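Local coordinates for protein endoglucanase (Uncultured bacterium, PDB 3X17) that probably hydrolyses internal beta-1,4-glucosidic bonds of cellulose, as a family 9 glycoside hydrolase with an N-terminal Ig-like domain, at residues 232-244 and 299-311. Residues are numbered along the deposited sequence; the frame is centred on the assembly and turned at random.
Sequences WLFRMQRPDGAVY and KALAAAEQAWRFL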
# COMPACT_ATOMS: atom_id res chain seq x y z
N TRP A 232 1.84 -16.29 10.66
CA TRP A 232 0.46 -16.65 10.36
C TRP A 232 0.29 -17.43 9.07
O TRP A 232 -0.41 -18.43 9.05
CB TRP A 232 -0.44 -15.43 10.35
CG TRP A 232 -1.83 -15.84 10.14
CD1 TRP A 232 -2.61 -16.58 10.98
CD2 TRP A 232 -2.61 -15.66 8.94
NE1 TRP A 232 -3.84 -16.81 10.42
CE2 TRP A 232 -3.85 -16.30 9.15
CE3 TRP A 232 -2.41 -14.95 7.76
CZ2 TRP A 232 -4.86 -16.29 8.21
CZ3 TRP A 232 -3.42 -14.94 6.81
CH2 TRP A 232 -4.62 -15.63 7.03
N LEU A 233 0.97 -17.01 8.01
CA LEU A 233 1.11 -17.84 6.81
C LEU A 233 1.55 -19.29 7.07
O LEU A 233 1.01 -20.22 6.46
CB LEU A 233 2.03 -17.19 5.76
CG LEU A 233 1.61 -15.84 5.16
CD1 LEU A 233 2.47 -15.49 3.91
CD2 LEU A 233 0.07 -15.79 4.80
N PHE A 234 2.57 -19.50 7.92
CA PHE A 234 2.96 -20.85 8.31
C PHE A 234 1.74 -21.65 8.81
O PHE A 234 1.54 -22.80 8.43
CB PHE A 234 4.06 -20.87 9.39
CG PHE A 234 5.39 -20.32 8.93
CD1 PHE A 234 5.88 -20.60 7.64
CD2 PHE A 234 6.20 -19.61 9.81
CE1 PHE A 234 7.11 -20.07 7.23
CE2 PHE A 234 7.48 -19.18 9.44
CZ PHE A 234 7.92 -19.39 8.14
N ARG A 235 0.92 -21.03 9.67
CA ARG A 235 -0.21 -21.75 10.29
C ARG A 235 -1.28 -22.04 9.23
O ARG A 235 -2.15 -22.89 9.43
CB ARG A 235 -0.80 -20.96 11.46
CG ARG A 235 0.24 -20.57 12.56
CD ARG A 235 -0.35 -19.60 13.61
NE ARG A 235 0.71 -19.10 14.50
CZ ARG A 235 1.21 -17.85 14.51
NH1 ARG A 235 0.61 -16.83 13.88
NH2 ARG A 235 2.26 -17.60 15.27
N MET A 236 -1.25 -21.28 8.13
CA MET A 236 -2.19 -21.47 7.01
C MET A 236 -1.67 -22.48 5.98
O MET A 236 -2.26 -22.66 4.90
CB MET A 236 -2.48 -20.14 6.33
CG MET A 236 -3.34 -19.17 7.15
SD MET A 236 -5.01 -19.84 7.51
CE MET A 236 -5.95 -19.32 6.04
N GLN A 237 -0.56 -23.13 6.29
CA GLN A 237 0.02 -24.08 5.39
C GLN A 237 -0.24 -25.53 5.81
O GLN A 237 0.04 -25.94 6.93
CB GLN A 237 1.53 -23.84 5.15
CG GLN A 237 2.06 -24.60 3.91
CD GLN A 237 3.59 -24.49 3.74
OE1 GLN A 237 4.33 -24.32 4.71
NE2 GLN A 237 4.06 -24.59 2.48
N ARG A 238 -0.61 -26.32 4.83
CA ARG A 238 -0.98 -27.70 5.02
C ARG A 238 0.29 -28.51 4.78
O ARG A 238 1.17 -28.06 4.04
CB ARG A 238 -2.03 -27.97 3.95
CG ARG A 238 -2.85 -29.17 4.11
CD ARG A 238 -3.10 -29.69 2.71
NE ARG A 238 -4.37 -29.24 2.23
CZ ARG A 238 -4.84 -29.50 1.01
NH1 ARG A 238 -4.06 -30.01 0.06
NH2 ARG A 238 -6.09 -29.19 0.75
N PRO A 239 0.42 -29.70 5.40
CA PRO A 239 1.74 -30.33 5.36
C PRO A 239 2.22 -30.68 3.96
O PRO A 239 3.42 -30.88 3.75
CB PRO A 239 1.54 -31.61 6.20
CG PRO A 239 0.47 -31.24 7.17
CD PRO A 239 -0.48 -30.38 6.35
N ASP A 240 1.31 -30.76 2.99
CA ASP A 240 1.78 -31.03 1.64
C ASP A 240 2.33 -29.74 0.98
O ASP A 240 2.92 -29.80 -0.09
CB ASP A 240 0.71 -31.74 0.78
CG ASP A 240 -0.56 -30.90 0.58
OD1 ASP A 240 -0.71 -29.86 1.25
OD2 ASP A 240 -1.44 -31.35 -0.17
N GLY A 241 2.18 -28.60 1.67
CA GLY A 241 2.73 -27.33 1.18
C GLY A 241 1.70 -26.40 0.62
O GLY A 241 1.95 -25.20 0.47
N ALA A 242 0.47 -26.89 0.44
CA ALA A 242 -0.61 -26.02 -0.01
C ALA A 242 -1.03 -25.02 1.08
O ALA A 242 -0.86 -25.28 2.25
CB ALA A 242 -1.83 -26.86 -0.48
N VAL A 243 -1.56 -23.86 0.68
CA VAL A 243 -1.86 -22.78 1.62
C VAL A 243 -3.34 -22.39 1.54
O VAL A 243 -3.87 -22.21 0.44
CB VAL A 243 -0.95 -21.54 1.40
CG1 VAL A 243 -1.31 -20.39 2.38
CG2 VAL A 243 0.51 -21.92 1.59
N TYR A 244 -4.02 -22.42 2.69
CA TYR A 244 -5.44 -22.05 2.76
C TYR A 244 -5.63 -20.60 2.38
O TYR A 244 -4.72 -19.78 2.51
CB TYR A 244 -6.03 -22.32 4.16
CG TYR A 244 -6.02 -23.79 4.54
CD1 TYR A 244 -6.84 -24.70 3.87
CD2 TYR A 244 -5.16 -24.27 5.52
CE1 TYR A 244 -6.82 -26.05 4.19
CE2 TYR A 244 -5.12 -25.63 5.85
CZ TYR A 244 -5.95 -26.51 5.17
OH TYR A 244 -5.91 -27.86 5.47
N LYS A 299 13.47 -21.68 8.26
CA LYS A 299 12.10 -22.15 8.36
C LYS A 299 11.30 -21.53 7.22
O LYS A 299 10.48 -22.21 6.59
CB LYS A 299 11.50 -21.76 9.72
CG LYS A 299 10.03 -22.22 9.92
CD LYS A 299 9.48 -21.57 11.20
CE LYS A 299 8.33 -22.36 11.80
NZ LYS A 299 7.60 -21.55 12.82
N ALA A 300 11.54 -20.25 6.93
CA ALA A 300 10.79 -19.62 5.86
C ALA A 300 11.17 -20.32 4.57
O ALA A 300 10.31 -20.61 3.75
CB ALA A 300 11.02 -18.13 5.79
N LEU A 301 12.44 -20.71 4.46
CA LEU A 301 12.92 -21.32 3.22
C LEU A 301 12.33 -22.70 3.07
O LEU A 301 11.90 -23.05 1.98
CB LEU A 301 14.45 -21.40 3.17
CG LEU A 301 15.08 -22.25 2.05
CD1 LEU A 301 14.71 -21.71 0.68
CD2 LEU A 301 16.62 -22.41 2.22
N ALA A 302 12.22 -23.44 4.17
CA ALA A 302 11.66 -24.81 4.10
C ALA A 302 10.22 -24.76 3.66
O ALA A 302 9.79 -25.54 2.80
CB ALA A 302 11.80 -25.54 5.45
N ALA A 303 9.47 -23.82 4.23
CA ALA A 303 8.08 -23.65 3.89
C ALA A 303 7.92 -23.32 2.41
O ALA A 303 7.06 -23.89 1.72
CB ALA A 303 7.48 -22.54 4.74
N ALA A 304 8.72 -22.38 1.92
CA ALA A 304 8.64 -21.98 0.50
C ALA A 304 8.90 -23.18 -0.41
O ALA A 304 8.24 -23.35 -1.44
CB ALA A 304 9.63 -20.81 0.16
N GLU A 305 9.87 -23.99 -0.02
CA GLU A 305 10.28 -25.16 -0.80
C GLU A 305 9.20 -26.23 -0.86
O GLU A 305 9.02 -26.90 -1.88
CB GLU A 305 11.60 -25.75 -0.26
CG GLU A 305 12.81 -24.87 -0.53
CD GLU A 305 14.10 -25.36 0.16
OE1 GLU A 305 14.03 -25.94 1.27
OE2 GLU A 305 15.20 -25.09 -0.37
N GLN A 306 8.45 -26.38 0.24
CA GLN A 306 7.42 -27.40 0.33
C GLN A 306 6.20 -26.96 -0.49
O GLN A 306 5.63 -27.73 -1.24
CB GLN A 306 7.06 -27.62 1.81
CG GLN A 306 5.99 -28.68 2.10
CD GLN A 306 6.33 -30.03 1.50
OE1 GLN A 306 7.43 -30.55 1.67
NE2 GLN A 306 5.40 -30.58 0.71
N ALA A 307 5.85 -25.69 -0.37
CA ALA A 307 4.86 -25.06 -1.23
C ALA A 307 5.17 -25.21 -2.72
O ALA A 307 4.28 -25.46 -3.52
CB ALA A 307 4.72 -23.60 -0.87
N TRP A 308 6.42 -24.99 -3.12
CA TRP A 308 6.76 -25.20 -4.51
C TRP A 308 6.63 -26.68 -4.91
O TRP A 308 6.30 -26.97 -6.05
CB TRP A 308 8.17 -24.71 -4.83
CG TRP A 308 8.45 -24.81 -6.31
CD1 TRP A 308 9.07 -25.83 -6.96
CD2 TRP A 308 7.99 -23.91 -7.32
NE1 TRP A 308 9.09 -25.59 -8.30
CE2 TRP A 308 8.41 -24.42 -8.56
CE3 TRP A 308 7.32 -22.67 -7.29
CZ2 TRP A 308 8.19 -23.75 -9.76
CZ3 TRP A 308 7.08 -22.00 -8.49
CH2 TRP A 308 7.49 -22.57 -9.71
N ARG A 309 6.91 -27.61 -4.00
CA ARG A 309 6.73 -29.04 -4.31
C ARG A 309 5.26 -29.32 -4.63
O ARG A 309 4.92 -29.94 -5.64
CB ARG A 309 7.17 -29.91 -3.14
CG ARG A 309 8.58 -30.43 -3.26
CD ARG A 309 9.09 -30.95 -1.92
NE ARG A 309 10.31 -30.23 -1.59
CZ ARG A 309 10.62 -29.73 -0.40
NH1 ARG A 309 9.86 -29.98 0.65
NH2 ARG A 309 11.75 -29.05 -0.26
N PHE A 310 4.38 -28.77 -3.80
CA PHE A 310 2.96 -28.82 -4.10
C PHE A 310 2.62 -28.23 -5.47
O PHE A 310 1.89 -28.86 -6.23
CB PHE A 310 2.12 -28.15 -3.02
CG PHE A 310 0.65 -28.29 -3.25
CD1 PHE A 310 -0.03 -29.43 -2.80
CD2 PHE A 310 -0.06 -27.34 -3.97
CE1 PHE A 310 -1.38 -29.60 -3.07
CE2 PHE A 310 -1.42 -27.48 -4.20
CZ PHE A 310 -2.08 -28.63 -3.77
N LEU A 311 3.06 -27.01 -5.75
CA LEU A 311 2.78 -26.39 -7.05
C LEU A 311 3.29 -27.18 -8.27
O LEU A 311 2.66 -27.17 -9.31
CB LEU A 311 3.32 -24.96 -7.13
CG LEU A 311 2.68 -23.96 -6.17
CD1 LEU A 311 3.65 -22.80 -5.96
CD2 LEU A 311 1.33 -23.49 -6.75
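With CG anti to the backbone N (chi1 -165°) and the chain extended beyond it, Q237 reaches across to helix 294-312, while F310, its CG likewise anti (chi1 -175°), brings its ring to the end of the turn at 238-241, against A242. The amide of Q237 uses both N-H groups: NE2 donates to A303 O at 3.2 Å and, within its own segment, to G241 O at 3.0 Å, both acceptors lying near the amide plane. A303 O also takes the regular helical bond from A307 N. Shortened to an alanine, Q237 would have no amide here, and G241 O and A303 O would probably each lose that donor, with the turn less firmly tied to the helix. In the (alpha/alpha)6 barrel of this family 9 enzyme, the contact joins helix 294-312 to the type I beta turn R238-G241 in the loop between helix 221-235 and strand 243-249. From the helix, Q306 sends NE2 to D240 O at 2.7 Å, meeting it from above the carbonyl plane. G241 lies so close to the helix backbone, its CA 3.9 Å from A307 CA, that a side chain would clash with Q306 O; its positive phi (105°) also calls for glycine. A242 CB sits over the centre of the F310 ring in a CH-pi contact, 3.6 Å from the centroid. F234 turns its ring edge to A300 CA, with A303 CB 3.5 Å from F234 CE1 and the aliphatic chain of K299 running past F234 CE2; W282 of helix 272-288 stacks on the same ring.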